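Long-range contacts in histidine kinase (Paraburkholderia phymatum, PDB 6NB0), which probably transfers phosphate from ATP to a histidine of a protein, as a phosphorelay sensor kinase: residues A152-V157 against P224-V229; A159-L164 against T198-V203; R209-W214 against T277-A282. One frame throughout, in Å; residues are numbered along the deposited sequence.

In the fold
Contacts 2 and 3 belong to one mixed sheet, consistent with the ATP-binding fold of histidine kinase catalytic domains, and their centres are about 10 Å apart. Contact 2 pairs the outermost strand 157-161 with strand 196-204, and contact 3 pairs strands 207-214 and 276-283. Between them lies the pairing of 196-204 with 207-214, where D200 N to T211 O and D202 O to R209 N are probable hydrogen bonds and L199 packs on V212. Contact 1 lies apart at the surface, its centre about 23 Å from that of contact 2 and 21 Å from that of contact 3. It ties the end of helix 135-154 to the loop between strand 207-214 and helix 232-238.

Contact 1 (A152-V157 against P224-V229); sequences ARRGIV and PALPHV
R154 reaches across to the 224-229 loop and donates from NH1 to the backbone O of P227, at 2.9 Å. NH1 lies almost in line with the P227 carbonyl, whereas P227 O is tilted somewhat from the guanidinium plane, and the N-H...O angle of 146° leaves the bond somewhat bent. Over one guanidinium face lies the methyl CD1 of L226, 3.7 Å from R154 NE. The aliphatic part of the same arginine runs antiparallel alongside the P227 ring, with R154 CD 3.7 Å from P227 CD. R153 adds a smaller apolar patch as its CD meets P227 CB at 3.7 Å, while its NH2 is hydrogen-bonded to E148 O. Bends at chi2 (-83°) and chi3 (-67°) swing the R154 guanidinium round to the loop.

Further out, E189, which belongs to neither segment, holds both: its OE1 is shared by a salt bridge with R154 NH1 and a hydrogen bond with H228 ND1, fixing guanidinium and imidazole relative to each other, and its OE2 takes the backbone N-H of V229. R154 NH2 also bonds to S191 O, and H228 NE2 to D223 O. R154 itself stands at the C-terminal end of helix 135-154, where G155, with positive phi, leaves the helix in a Schellman motif.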
ATOM      1  N   ALA A 152       8.356 -10.555 -19.861  1.00 31.89           N
ATOM      2  CA  ALA A 152       8.725 -10.360 -21.265  1.00 33.95           C
ATOM      3  C   ALA A 152       9.858  -9.344 -21.402  1.00 32.96           C
ATOM      4  O   ALA A 152      10.823  -9.569 -22.143  1.00 30.74           O
ATOM      5  CB  ALA A 152       7.505  -9.929 -22.083  1.00 35.56           C
ATOM      6  N   ARG A 153       9.791  -8.235 -20.663  1.00 26.75           N
ATOM      7  CA  ARG A 153      10.825  -7.225 -20.817  1.00 32.37           C
ATOM      8  C   ARG A 153      12.125  -7.592 -20.105  1.00 28.47           C
ATOM      9  O   ARG A 153      13.136  -6.912 -20.314  1.00 31.20           O
ATOM     10  CB  ARG A 153      10.334  -5.846 -20.331  1.00 33.47           C
ATOM     11  CG  ARG A 153      10.269  -5.690 -18.808  1.00 33.34           C
ATOM     12  CD  ARG A 153       9.483  -4.411 -18.451  1.00 35.88           C
ATOM     13  NE  ARG A 153       8.051  -4.572 -18.740  1.00 37.42           N
ATOM     14  CZ  ARG A 153       7.202  -3.558 -18.890  1.00 44.09           C
ATOM     15  NH1 ARG A 153       7.637  -2.304 -18.773  1.00 40.04           N
ATOM     16  NH2 ARG A 153       5.921  -3.796 -19.162  1.00 39.22           N
ATOM     17  N   ARG A 154      12.131  -8.655 -19.307  1.00 27.01           N
ATOM     18  CA  ARG A 154      13.346  -9.185 -18.698  1.00 31.63           C
ATOM     19  C   ARG A 154      13.857 -10.443 -19.396  1.00 32.05           C
ATOM     20  O   ARG A 154      14.872 -11.017 -18.963  1.00 30.00           O
ATOM     21  CB  ARG A 154      13.095  -9.479 -17.209  1.00 30.15           C
ATOM     22  CG  ARG A 154      12.934  -8.241 -16.331  1.00 27.89           C
ATOM     23  CD  ARG A 154      14.314  -7.697 -15.936  1.00 27.96           C
ATOM     24  NE  ARG A 154      14.991  -8.648 -15.065  1.00 27.33           N
ATOM     25  CZ  ARG A 154      14.899  -8.636 -13.735  1.00 28.46           C
ATOM     26  NH1 ARG A 154      14.190  -7.685 -13.137  1.00 28.84           N
ATOM     27  NH2 ARG A 154      15.513  -9.573 -13.008  1.00 27.86           N
ATOM     28  N   GLY A 155      13.189 -10.885 -20.465  1.00 29.47           N
ATOM     29  CA  GLY A 155      13.653 -12.069 -21.168  1.00 32.07           C
ATOM     30  C   GLY A 155      13.441 -13.361 -20.406  1.00 33.85           C
ATOM     31  O   GLY A 155      14.115 -14.358 -20.683  1.00 34.27           O
ATOM     32  N   ILE A 156      12.493 -13.384 -19.487  1.00 28.12           N
ATOM     33  CA  ILE A 156      12.213 -14.556 -18.646  1.00 28.62           C
ATOM     34  C   ILE A 156      11.050 -15.323 -19.250  1.00 32.41           C
ATOM     35  O   ILE A 156      10.013 -14.731 -19.586  1.00 30.78           O
ATOM     36  CB  ILE A 156      11.905 -14.136 -17.198  1.00 30.70           C
ATOM     37  CG1 ILE A 156      12.994 -13.208 -16.631  1.00 35.30           C
ATOM     38  CG2 ILE A 156      11.683 -15.358 -16.297  1.00 30.38           C
ATOM     39  CD1 ILE A 156      14.383 -13.727 -16.803  1.00 36.78           C
ATOM     40  N   VAL A 157      11.212 -16.641 -19.385  1.00 31.50           N
ATOM     41  CA  VAL A 157      10.147 -17.508 -19.885  1.00 28.39           C
ATOM     42  C   VAL A 157       9.315 -17.945 -18.689  1.00 30.04           C
ATOM     43  O   VAL A 157       9.867 -18.397 -17.676  1.00 31.87           O
ATOM     44  CB  VAL A 157      10.732 -18.719 -20.638  1.00 28.11           C
ATOM     45  CG1 VAL A 157       9.628 -19.691 -21.069  1.00 30.52           C
ATOM     46  CG2 VAL A 157      11.539 -18.236 -21.868  1.00 30.85           C
ATOM     47  N   PRO A 224      20.571  -2.157 -11.585  1.00 37.09           N
ATOM     48  CA  PRO A 224      19.910  -0.957 -12.131  1.00 41.52           C
ATOM     49  C   PRO A 224      19.802  -0.933 -13.642  1.00 37.80           C
ATOM     50  O   PRO A 224      19.082  -0.078 -14.167  1.00 43.27           O
ATOM     51  CB  PRO A 224      20.794   0.199 -11.629  1.00 43.03           C
ATOM     52  CG  PRO A 224      22.144  -0.411 -11.440  1.00 44.16           C
ATOM     53  CD  PRO A 224      21.887  -1.847 -11.002  1.00 43.83           C
ATOM     54  N   ALA A 225      20.476  -1.832 -14.357  1.00 40.96           N
ATOM     55  CA  ALA A 225      20.331  -1.928 -15.807  1.00 46.00           C
ATOM     56  C   ALA A 225      19.120  -2.752 -16.243  1.00 41.04           C
ATOM     57  O   ALA A 225      18.818  -2.812 -17.440  1.00 40.28           O
ATOM     58  CB  ALA A 225      21.602  -2.524 -16.422  1.00 46.77           C
ATOM     59  N   LEU A 226      18.433  -3.387 -15.326  1.00 32.23           N
ATOM     60  CA  LEU A 226      17.295  -4.227 -15.668  1.00 30.33           C
ATOM     61  C   LEU A 226      15.994  -3.532 -15.307  1.00 36.67           C
ATOM     62  O   LEU A 226      15.946  -2.816 -14.301  1.00 32.20           O
ATOM     63  CB  LEU A 226      17.356  -5.576 -14.922  1.00 33.55           C
ATOM     64  CG  LEU A 226      18.620  -6.422 -15.128  1.00 33.06           C
ATOM     65  CD1 LEU A 226      18.507  -7.752 -14.370  1.00 33.66           C
ATOM     66  CD2 LEU A 226      18.915  -6.661 -16.617  1.00 37.04           C
ATOM     67  N   PRO A 227      14.933  -3.709 -16.098  1.00 30.39           N
ATOM     68  CA  PRO A 227      13.617  -3.196 -15.682  1.00 29.98           C
ATOM     69  C   PRO A 227      13.188  -3.856 -14.381  1.00 32.69           C
ATOM     70  O   PRO A 227      13.563  -4.990 -14.082  1.00 29.93           O
ATOM     71  CB  PRO A 227      12.681  -3.589 -16.834  1.00 31.17           C
ATOM     72  CG  PRO A 227      13.587  -3.916 -18.003  1.00 34.47           C
ATOM     73  CD  PRO A 227      14.924  -4.324 -17.443  1.00 31.52           C
ATOM     74  N   HIS A 228      12.375  -3.138 -13.607  1.00 29.12           N
ATOM     75  CA  HIS A 228      11.870  -3.682 -12.354  1.00 30.20           C
ATOM     76  C   HIS A 228      10.425  -3.263 -12.161  1.00 27.99           C
ATOM     77  O   HIS A 228       9.975  -2.260 -12.716  1.00 31.99           O
ATOM     78  CB  HIS A 228      12.705  -3.183 -11.164  1.00 30.37           C
ATOM     79  CG  HIS A 228      14.121  -3.660 -11.192  1.00 29.73           C
ATOM     80  ND1 HIS A 228      14.468  -4.966 -10.927  1.00 28.87           N
ATOM     81  CD2 HIS A 228      15.275  -3.004 -11.446  1.00 30.02           C
ATOM     82  CE1 HIS A 228      15.784  -5.093 -11.020  1.00 25.82           C
ATOM     83  NE2 HIS A 228      16.293  -3.919 -11.339  1.00 29.29           N
ATOM     84  N   VAL A 229       9.705  -4.035 -11.349  1.00 26.68           N
ATOM     85  CA  VAL A 229       8.359  -3.687 -10.908  0.61 27.47           C
ATOM     86  C   VAL A 229       8.316  -3.433  -9.399  1.00 32.20           C
ATOM     87  O   VAL A 229       7.700  -2.467  -8.943  1.00 27.00           O
ATOM     88  CB  VAL A 229       7.361  -4.803 -11.310  0.61 27.70           C
ATOM     89  CG1 VAL A 229       6.022  -4.626 -10.632  0.61 25.10           C
ATOM     90  CG2 VAL A 229       7.162  -4.841 -12.827  0.61 25.74           C
TER

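Contact 2 (A159-L164 against T198-V203)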
ATOM      1  N   ALA A 159       6.368 -20.550 -17.320  1.00 26.59           N
ATOM      2  CA  ALA A 159       5.735 -21.825 -17.640  1.00 25.28           C
ATOM      3  C   ALA A 159       4.709 -22.124 -16.567  1.00 30.02           C
ATOM      4  O   ALA A 159       4.944 -21.869 -15.379  1.00 29.72           O
ATOM      5  CB  ALA A 159       6.748 -22.991 -17.744  1.00 30.77           C
ATOM      6  N   LEU A 160       3.559 -22.617 -16.991  1.00 28.91           N
ATOM      7  CA  LEU A 160       2.520 -23.036 -16.063  1.00 31.51           C
ATOM      8  C   LEU A 160       2.365 -24.536 -16.196  1.00 29.84           C
ATOM      9  O   LEU A 160       2.150 -25.048 -17.301  1.00 32.95           O
ATOM     10  CB  LEU A 160       1.195 -22.323 -16.340  1.00 32.13           C
ATOM     11  CG  LEU A 160      -0.019 -22.826 -15.545  1.00 34.27           C
ATOM     12  CD1 LEU A 160       0.115 -22.538 -14.018  1.00 28.48           C
ATOM     13  CD2 LEU A 160      -1.304 -22.231 -16.141  1.00 33.32           C
ATOM     14  N   ASN A 161       2.481 -25.237 -15.075  1.00 27.73           N
ATOM     15  CA  ASN A 161       2.304 -26.685 -15.019  0.57 33.09           C
ATOM     16  C   ASN A 161       1.170 -26.986 -14.048  1.00 36.37           C
ATOM     17  O   ASN A 161       1.345 -26.873 -12.830  1.00 29.79           O
ATOM     18  CB  ASN A 161       3.599 -27.370 -14.586  0.57 37.60           C
ATOM     19  CG  ASN A 161       3.436 -28.863 -14.412  0.57 43.02           C
ATOM     20  OD1 ASN A 161       2.647 -29.496 -15.110  0.57 50.20           O
ATOM     21  ND2 ASN A 161       4.184 -29.435 -13.473  0.57 47.09           N
ATOM     22  N   THR A 162       0.010 -27.368 -14.578  1.00 31.35           N
ATOM     23  CA  THR A 162      -1.103 -27.663 -13.696  1.00 34.27           C
ATOM     24  C   THR A 162      -2.032 -28.632 -14.405  1.00 36.40           C
ATOM     25  O   THR A 162      -2.193 -28.542 -15.631  1.00 36.31           O
ATOM     26  CB  THR A 162      -1.881 -26.410 -13.270  1.00 31.20           C
ATOM     27  OG1 THR A 162      -2.903 -26.792 -12.343  1.00 31.39           O
ATOM     28  CG2 THR A 162      -2.535 -25.687 -14.470  1.00 34.46           C
ATOM     29  N   PRO A 163      -2.588 -29.604 -13.679  1.00 35.95           N
ATOM     30  CA  PRO A 163      -3.710 -30.393 -14.208  1.00 41.33           C
ATOM     31  C   PRO A 163      -5.063 -29.730 -13.993  1.00 33.89           C
ATOM     32  O   PRO A 163      -6.080 -30.258 -14.450  1.00 37.60           O
ATOM     33  CB  PRO A 163      -3.608 -31.694 -13.400  1.00 40.61           C
ATOM     34  CG  PRO A 163      -3.146 -31.207 -12.024  1.00 38.79           C
ATOM     35  CD  PRO A 163      -2.139 -30.091 -12.356  1.00 38.74           C
ATOM     36  N   LEU A 164      -5.107 -28.575 -13.334  1.00 29.78           N
ATOM     37  CA  LEU A 164      -6.384 -27.961 -12.998  1.00 34.07           C
ATOM     38  C   LEU A 164      -7.107 -27.488 -14.259  1.00 35.93           C
ATOM     39  O   LEU A 164      -6.519 -26.833 -15.126  1.00 36.17           O
ATOM     40  CB  LEU A 164      -6.163 -26.791 -12.034  1.00 33.18           C
ATOM     41  CG  LEU A 164      -5.516 -27.147 -10.689  1.00 35.19           C
ATOM     42  CD1 LEU A 164      -5.255 -25.874  -9.862  1.00 31.50           C
ATOM     43  CD2 LEU A 164      -6.369 -28.156  -9.907  1.00 35.54           C
ATOM     44  N   THR A 198       8.790 -21.346 -13.338  1.00 27.63           N
ATOM     45  CA  THR A 198       7.670 -22.273 -13.474  1.00 25.45           C
ATOM     46  C   THR A 198       6.727 -22.098 -12.292  1.00 30.79           C
ATOM     47  O   THR A 198       7.166 -22.150 -11.136  1.00 28.45           O
ATOM     48  CB  THR A 198       8.168 -23.719 -13.544  1.00 26.43           C
ATOM     49  OG1 THR A 198       8.966 -23.898 -14.720  1.00 29.79           O
ATOM     50  CG2 THR A 198       6.991 -24.716 -13.535  1.00 31.82           C
ATOM     51  N   LEU A 199       5.438 -21.894 -12.585  1.00 23.45           N
ATOM     52  CA  LEU A 199       4.379 -21.960 -11.585  1.00 24.36           C
ATOM     53  C   LEU A 199       3.738 -23.342 -11.668  1.00 27.03           C
ATOM     54  O   LEU A 199       3.170 -23.698 -12.712  1.00 29.30           O
ATOM     55  CB  LEU A 199       3.343 -20.862 -11.843  1.00 23.90           C
ATOM     56  CG  LEU A 199       2.066 -20.884 -10.984  1.00 28.58           C
ATOM     57  CD1 LEU A 199       2.407 -20.789  -9.507  1.00 27.38           C
ATOM     58  CD2 LEU A 199       1.165 -19.725 -11.387  1.00 26.46           C
ATOM     59  N   ASP A 200       3.878 -24.136 -10.606  1.00 25.04           N
ATOM     60  CA  ASP A 200       3.206 -25.433 -10.469  1.00 25.48           C
ATOM     61  C   ASP A 200       2.005 -25.239  -9.555  1.00 31.81           C
ATOM     62  O   ASP A 200       2.144 -24.611  -8.502  1.00 30.41           O
ATOM     63  CB  ASP A 200       4.118 -26.485  -9.825  1.00 35.55           C
ATOM     64  CG  ASP A 200       5.206 -26.964 -10.736  1.00 53.86           C
ATOM     65  OD1 ASP A 200       5.088 -26.783 -11.956  1.00 62.47           O
ATOM     66  OD2 ASP A 200       6.176 -27.546 -10.223  1.00 67.10           O
ATOM     67  N   ALA A 201       0.846 -25.791  -9.919  1.00 29.69           N
ATOM     68  CA  ALA A 201      -0.314 -25.622  -9.038  1.00 31.53           C
ATOM     69  C   ALA A 201      -1.237 -26.822  -9.142  1.00 31.80           C
ATOM     70  O   ALA A 201      -1.472 -27.329 -10.239  1.00 30.16           O
ATOM     71  CB  ALA A 201      -1.103 -24.354  -9.372  1.00 33.03           C
ATOM     72  N   ASP A 202      -1.769 -27.264  -8.003  1.00 29.66           N
ATOM     73  CA  ASP A 202      -2.670 -28.415  -7.958  0.64 33.01           C
ATOM     74  C   ASP A 202      -3.481 -28.313  -6.673  1.00 33.81           C
ATOM     75  O   ASP A 202      -3.197 -27.485  -5.799  1.00 33.58           O
ATOM     76  CB  ASP A 202      -1.881 -29.736  -8.036  0.64 35.33           C
ATOM     77  CG  ASP A 202      -2.713 -30.915  -8.556  0.64 38.58           C
ATOM     78  OD1 ASP A 202      -3.934 -30.762  -8.808  0.64 39.13           O
ATOM     79  OD2 ASP A 202      -2.138 -32.019  -8.701  0.64 41.72           O
ATOM     80  N   VAL A 203      -4.465 -29.187  -6.544  1.00 32.96           N
ATOM     81  CA  VAL A 203      -5.198 -29.332  -5.298  1.00 33.80           C
ATOM     82  C   VAL A 203      -4.991 -30.744  -4.784  1.00 37.28           C
ATOM     83  O   VAL A 203      -4.802 -31.696  -5.549  1.00 37.05           O
ATOM     84  CB  VAL A 203      -6.699 -29.027  -5.479  1.00 32.28           C
ATOM     85  CG1 VAL A 203      -6.888 -27.558  -5.883  1.00 35.76           C
ATOM     86  CG2 VAL A 203      -7.276 -29.964  -6.531  1.00 34.55           C
TER
HETATM   87  O   HOH W   1       7.379 -28.470 -12.586  1.00 61.53           O
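T162 and A201 are joined by a side-chain bond where a backbone one would be expected. In the parallel ladder N161 N donates to L199 O, so the next rung would run from residue 163 to A201 O; that residue is P163, which has no N-H. The hydroxyl of T162 takes its place: OG1, anti to the backbone N (chi1 -177°), donates to A201 O at 2.6 Å, coming from above the carbonyl plane rather than along a lone pair. The same OG1 accepts from L164 N at 3.0 Å, an ST turn, so it both closes the ladder and shapes the bend that follows.

Before this point the pairing is regular. L199 N bonds to A159 O at 2.8 Å, and A201 N to N161 O at 3.1 Å. N161 also donates from ND2 to D200 OD1, 3.2 Å away, although N161 was modelled in two conformers and this bond belongs to one. The acceptor is met from above the carboxylate plane, and the amide and carboxylate planes stand 82° apart.

Apolar contacts flank the ladder. The side chains of L160 and L199 run together, CD1 to CG 4.0 Å, and at the end of the turn L164 CD2 rests on V203 CG2 at 3.9 Å. L160 lies against R136 and D140 of helix 135-154, and L164 reaches L139 of that helix. Strand 157-161 is an outermost strand of the mixed sheet, whereas strand 196-204 is bonded across its other edge to strand 207-214.

Contact 3 (R209-W214 against T277-A282); sequences RATVSW and TLKFRA
A210 and F280 exchange two backbone hydrogen bonds, A210 N to F280 O at 2.9 Å and F280 N to A210 O at 2.8 Å. V212 and L278 repeat the pattern, with V212 N meeting L278 O at 3.0 Å and L278 N meeting V212 O at 2.9 Å. These are the hydrogen-bonded pairs of the antiparallel ladder, and they alternate with the non-hydrogen-bonded pairs R209-R281, T211-K279 and S213-T277. Weaker CA-H...O contacts add to the ladder, among them T277 CA to V212 O.

Strands 207-214 and 276-283 are inner strands of a mixed five-stranded sheet backed by helices, consistent with the Bergerat-type ATP-binding fold of histidine kinase catalytic domains. One face of the sheet carries A210, V212, L278 and F280. There V212 and L278 both pack on L183 of helix 173-189, and V212 also touches A187.

At the W214 end the strands also meet through apolar side chains, as they do where A210 CB faces F280 CB. CZ3 of the six-membered ring of W214 lies 3.9 Å from L278 CG, and the two side chains meet at a slant. With chi1 at 81°, CG lies between the backbone N and the carbonyl carbon, and the indole leans across toward the neighbouring strand, with V212 O in plane at its edge. Its NE1 is hydrogen-bonded to A190 O.

On the other face T211 and K279 stand alongside each other, OG1 to CG 3.8 Å, before the extended lysine chain carries its amino group off past the threonine. Solvent bridges the strands here: a water lies 2.9 Å from T211 OG1 and donates to F280 O at 3.0 Å, giving that carbonyl a second donor besides A210 N.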
ATOM      1  N   ARG A 209      -2.179 -25.908  -3.536  1.00 30.38           N
ATOM      2  CA  ARG A 209      -0.725 -25.810  -3.457  0.58 36.13           C
ATOM      3  C   ARG A 209      -0.221 -25.136  -4.723  1.00 35.35           C
ATOM      4  O   ARG A 209      -0.507 -25.607  -5.826  1.00 34.19           O
ATOM      5  CB  ARG A 209      -0.081 -27.191  -3.305  0.58 40.80           C
ATOM      6  CG  ARG A 209      -0.619 -27.998  -2.132  0.58 50.15           C
ATOM      7  CD  ARG A 209      -0.124 -29.442  -2.171  0.58 59.78           C
ATOM      8  NE  ARG A 209      -0.377 -30.085  -3.460  0.58 64.21           N
ATOM      9  CZ  ARG A 209      -0.249 -31.389  -3.686  0.58 68.18           C
ATOM     10  NH1 ARG A 209       0.120 -32.206  -2.708  0.58 61.93           N
ATOM     11  NH2 ARG A 209      -0.496 -31.879  -4.893  0.58 72.78           N
ATOM     12  N   ALA A 210       0.508 -24.036  -4.561  1.00 30.26           N
ATOM     13  CA  ALA A 210       1.118 -23.315  -5.678  1.00 28.54           C
ATOM     14  C   ALA A 210       2.592 -23.131  -5.357  1.00 36.32           C
ATOM     15  O   ALA A 210       2.931 -22.618  -4.283  1.00 35.47           O
ATOM     16  CB  ALA A 210       0.456 -21.953  -5.901  1.00 26.00           C
ATOM     17  N   THR A 211       3.463 -23.551  -6.277  1.00 28.83           N
ATOM     18  CA  THR A 211       4.903 -23.475  -6.074  1.00 29.39           C
ATOM     19  C   THR A 211       5.517 -22.801  -7.286  1.00 31.40           C
ATOM     20  O   THR A 211       5.185 -23.152  -8.423  1.00 28.61           O
ATOM     21  CB  THR A 211       5.516 -24.867  -5.878  1.00 33.06           C
ATOM     22  OG1 THR A 211       4.982 -25.445  -4.682  1.00 37.05           O
ATOM     23  CG2 THR A 211       7.033 -24.765  -5.763  1.00 33.25           C
ATOM     24  N   VAL A 212       6.384 -21.820  -7.045  1.00 28.04           N
ATOM     25  CA  VAL A 212       7.175 -21.205  -8.105  1.00 27.16           C
ATOM     26  C   VAL A 212       8.604 -21.704  -7.928  1.00 29.71           C
ATOM     27  O   VAL A 212       9.149 -21.645  -6.820  1.00 26.63           O
ATOM     28  CB  VAL A 212       7.087 -19.670  -8.065  1.00 26.84           C
ATOM     29  CG1 VAL A 212       8.094 -19.057  -9.008  1.00 27.40           C
ATOM     30  CG2 VAL A 212       5.675 -19.191  -8.438  1.00 27.31           C
ATOM     31  N   SER A 213       9.185 -22.267  -8.992  1.00 27.10           N
ATOM     32  CA  SER A 213      10.541 -22.786  -8.929  0.53 29.09           C
ATOM     33  C   SER A 213      11.356 -22.223 -10.082  1.00 31.35           C
ATOM     34  O   SER A 213      10.853 -22.066 -11.199  1.00 28.67           O
ATOM     35  CB  SER A 213      10.575 -24.323  -8.950  0.53 34.68           C
ATOM     36  OG  SER A 213      10.001 -24.850 -10.129  0.53 34.36           O
ATOM     37  N   TRP A 214      12.617 -21.902  -9.796  1.00 30.06           N
ATOM     38  CA  TRP A 214      13.449 -21.250 -10.804  1.00 28.24           C
ATOM     39  C   TRP A 214      14.900 -21.266 -10.366  1.00 33.26           C
ATOM     40  O   TRP A 214      15.201 -21.368  -9.172  1.00 30.23           O
ATOM     41  CB  TRP A 214      12.986 -19.799 -11.047  1.00 30.66           C
ATOM     42  CG  TRP A 214      13.454 -18.771 -10.052  1.00 28.93           C
ATOM     43  CD1 TRP A 214      14.353 -17.762 -10.284  1.00 29.36           C
ATOM     44  CD2 TRP A 214      13.006 -18.600  -8.686  1.00 27.14           C
ATOM     45  NE1 TRP A 214      14.505 -16.985  -9.146  1.00 29.20           N
ATOM     46  CE2 TRP A 214      13.700 -17.483  -8.153  1.00 30.03           C
ATOM     47  CE3 TRP A 214      12.105 -19.286  -7.862  1.00 27.96           C
ATOM     48  CZ2 TRP A 214      13.502 -17.028  -6.838  1.00 27.23           C
ATOM     49  CZ3 TRP A 214      11.910 -18.836  -6.556  1.00 30.65           C
ATOM     50  CH2 TRP A 214      12.605 -17.723  -6.058  1.00 33.20           C
ATOM     51  N   THR A 277      12.722 -22.173  -4.595  1.00 28.50           N
ATOM     52  CA  THR A 277      11.283 -22.352  -4.567  1.00 31.28           C
ATOM     53  C   THR A 277      10.649 -21.342  -3.632  1.00 34.34           C
ATOM     54  O   THR A 277      11.225 -20.975  -2.602  1.00 33.14           O
ATOM     55  CB  THR A 277      10.886 -23.760  -4.091  1.00 34.10           C
ATOM     56  OG1 THR A 277      11.302 -23.938  -2.731  1.00 37.78           O
ATOM     57  CG2 THR A 277      11.523 -24.834  -4.965  1.00 37.97           C
ATOM     58  N   LEU A 278       9.441 -20.926  -3.997  1.00 27.99           N
ATOM     59  CA  LEU A 278       8.477 -20.297  -3.097  1.00 27.96           C
ATOM     60  C   LEU A 278       7.263 -21.214  -3.060  1.00 34.46           C
ATOM     61  O   LEU A 278       6.757 -21.611  -4.121  1.00 30.71           O
ATOM     62  CB  LEU A 278       8.057 -18.912  -3.604  1.00 24.62           C
ATOM     63  CG  LEU A 278       9.165 -17.889  -3.912  1.00 32.16           C
ATOM     64  CD1 LEU A 278       8.576 -16.576  -4.462  1.00 30.90           C
ATOM     65  CD2 LEU A 278      10.025 -17.609  -2.646  1.00 25.50           C
ATOM     66  N   LYS A 279       6.801 -21.570  -1.864  1.00 27.60           N
ATOM     67  CA  LYS A 279       5.709 -22.527  -1.734  1.00 29.24           C
ATOM     68  C   LYS A 279       4.562 -21.830  -1.021  1.00 33.19           C
ATOM     69  O   LYS A 279       4.735 -21.326   0.096  1.00 33.88           O
ATOM     70  CB  LYS A 279       6.132 -23.781  -0.969  1.00 29.93           C
ATOM     71  CG  LYS A 279       7.162 -24.655  -1.729  1.00 31.52           C
ATOM     72  CD  LYS A 279       7.559 -25.859  -0.889  1.00 37.22           C
ATOM     73  CE  LYS A 279       8.717 -26.590  -1.522  1.00 44.78           C
ATOM     74  NZ  LYS A 279       8.981 -27.891  -0.817  1.00 49.55           N
ATOM     75  N   PHE A 280       3.398 -21.833  -1.663  1.00 29.07           N
ATOM     76  CA  PHE A 280       2.175 -21.211  -1.163  1.00 27.46           C
ATOM     77  C   PHE A 280       1.122 -22.302  -0.956  1.00 30.78           C
ATOM     78  O   PHE A 280       0.929 -23.158  -1.823  1.00 29.91           O
ATOM     79  CB  PHE A 280       1.725 -20.134  -2.173  1.00 28.55           C
ATOM     80  CG  PHE A 280       0.434 -19.427  -1.813  1.00 26.68           C
ATOM     81  CD1 PHE A 280      -0.793 -19.956  -2.189  1.00 28.35           C
ATOM     82  CD2 PHE A 280       0.459 -18.213  -1.133  1.00 28.31           C
ATOM     83  CE1 PHE A 280      -1.986 -19.285  -1.872  1.00 30.04           C
ATOM     84  CE2 PHE A 280      -0.738 -17.542  -0.805  1.00 29.46           C
ATOM     85  CZ  PHE A 280      -1.945 -18.077  -1.177  1.00 30.77           C
ATOM     86  N   ARG A 281       0.461 -22.303   0.206  1.00 26.96           N
ATOM     87  CA  ARG A 281      -0.659 -23.208   0.430  1.00 30.27           C
ATOM     88  C   ARG A 281      -1.831 -22.435   1.014  1.00 29.23           C
ATOM     89  O   ARG A 281      -1.641 -21.547   1.851  1.00 34.37           O
ATOM     90  CB  ARG A 281      -0.349 -24.345   1.436  1.00 34.74           C
ATOM     91  CG  ARG A 281       0.812 -25.261   1.174  1.00 51.39           C
ATOM     92  CD  ARG A 281       0.782 -26.385   2.252  1.00 63.02           C
ATOM     93  NE  ARG A 281       0.792 -25.895   3.640  1.00 70.90           N
ATOM     94  CZ  ARG A 281      -0.271 -25.856   4.453  1.00 72.61           C
ATOM     95  NH1 ARG A 281      -1.458 -26.272   4.035  1.00 77.99           N
ATOM     96  NH2 ARG A 281      -0.150 -25.399   5.696  1.00 66.96           N
ATOM     97  N   ALA A 282      -3.043 -22.826   0.626  1.00 33.34           N
ATOM     98  CA  ALA A 282      -4.258 -22.192   1.126  1.00 34.32           C
ATOM     99  C   ALA A 282      -5.321 -23.265   1.263  1.00 39.39           C
ATOM    100  O   ALA A 282      -5.389 -24.167   0.428  1.00 39.76           O
ATOM    101  CB  ALA A 282      -4.731 -21.063   0.183  1.00 32.74           C
TER
HETATM  102  O   HOH W   2       3.185 -25.069  -2.434  1.00 39.66           O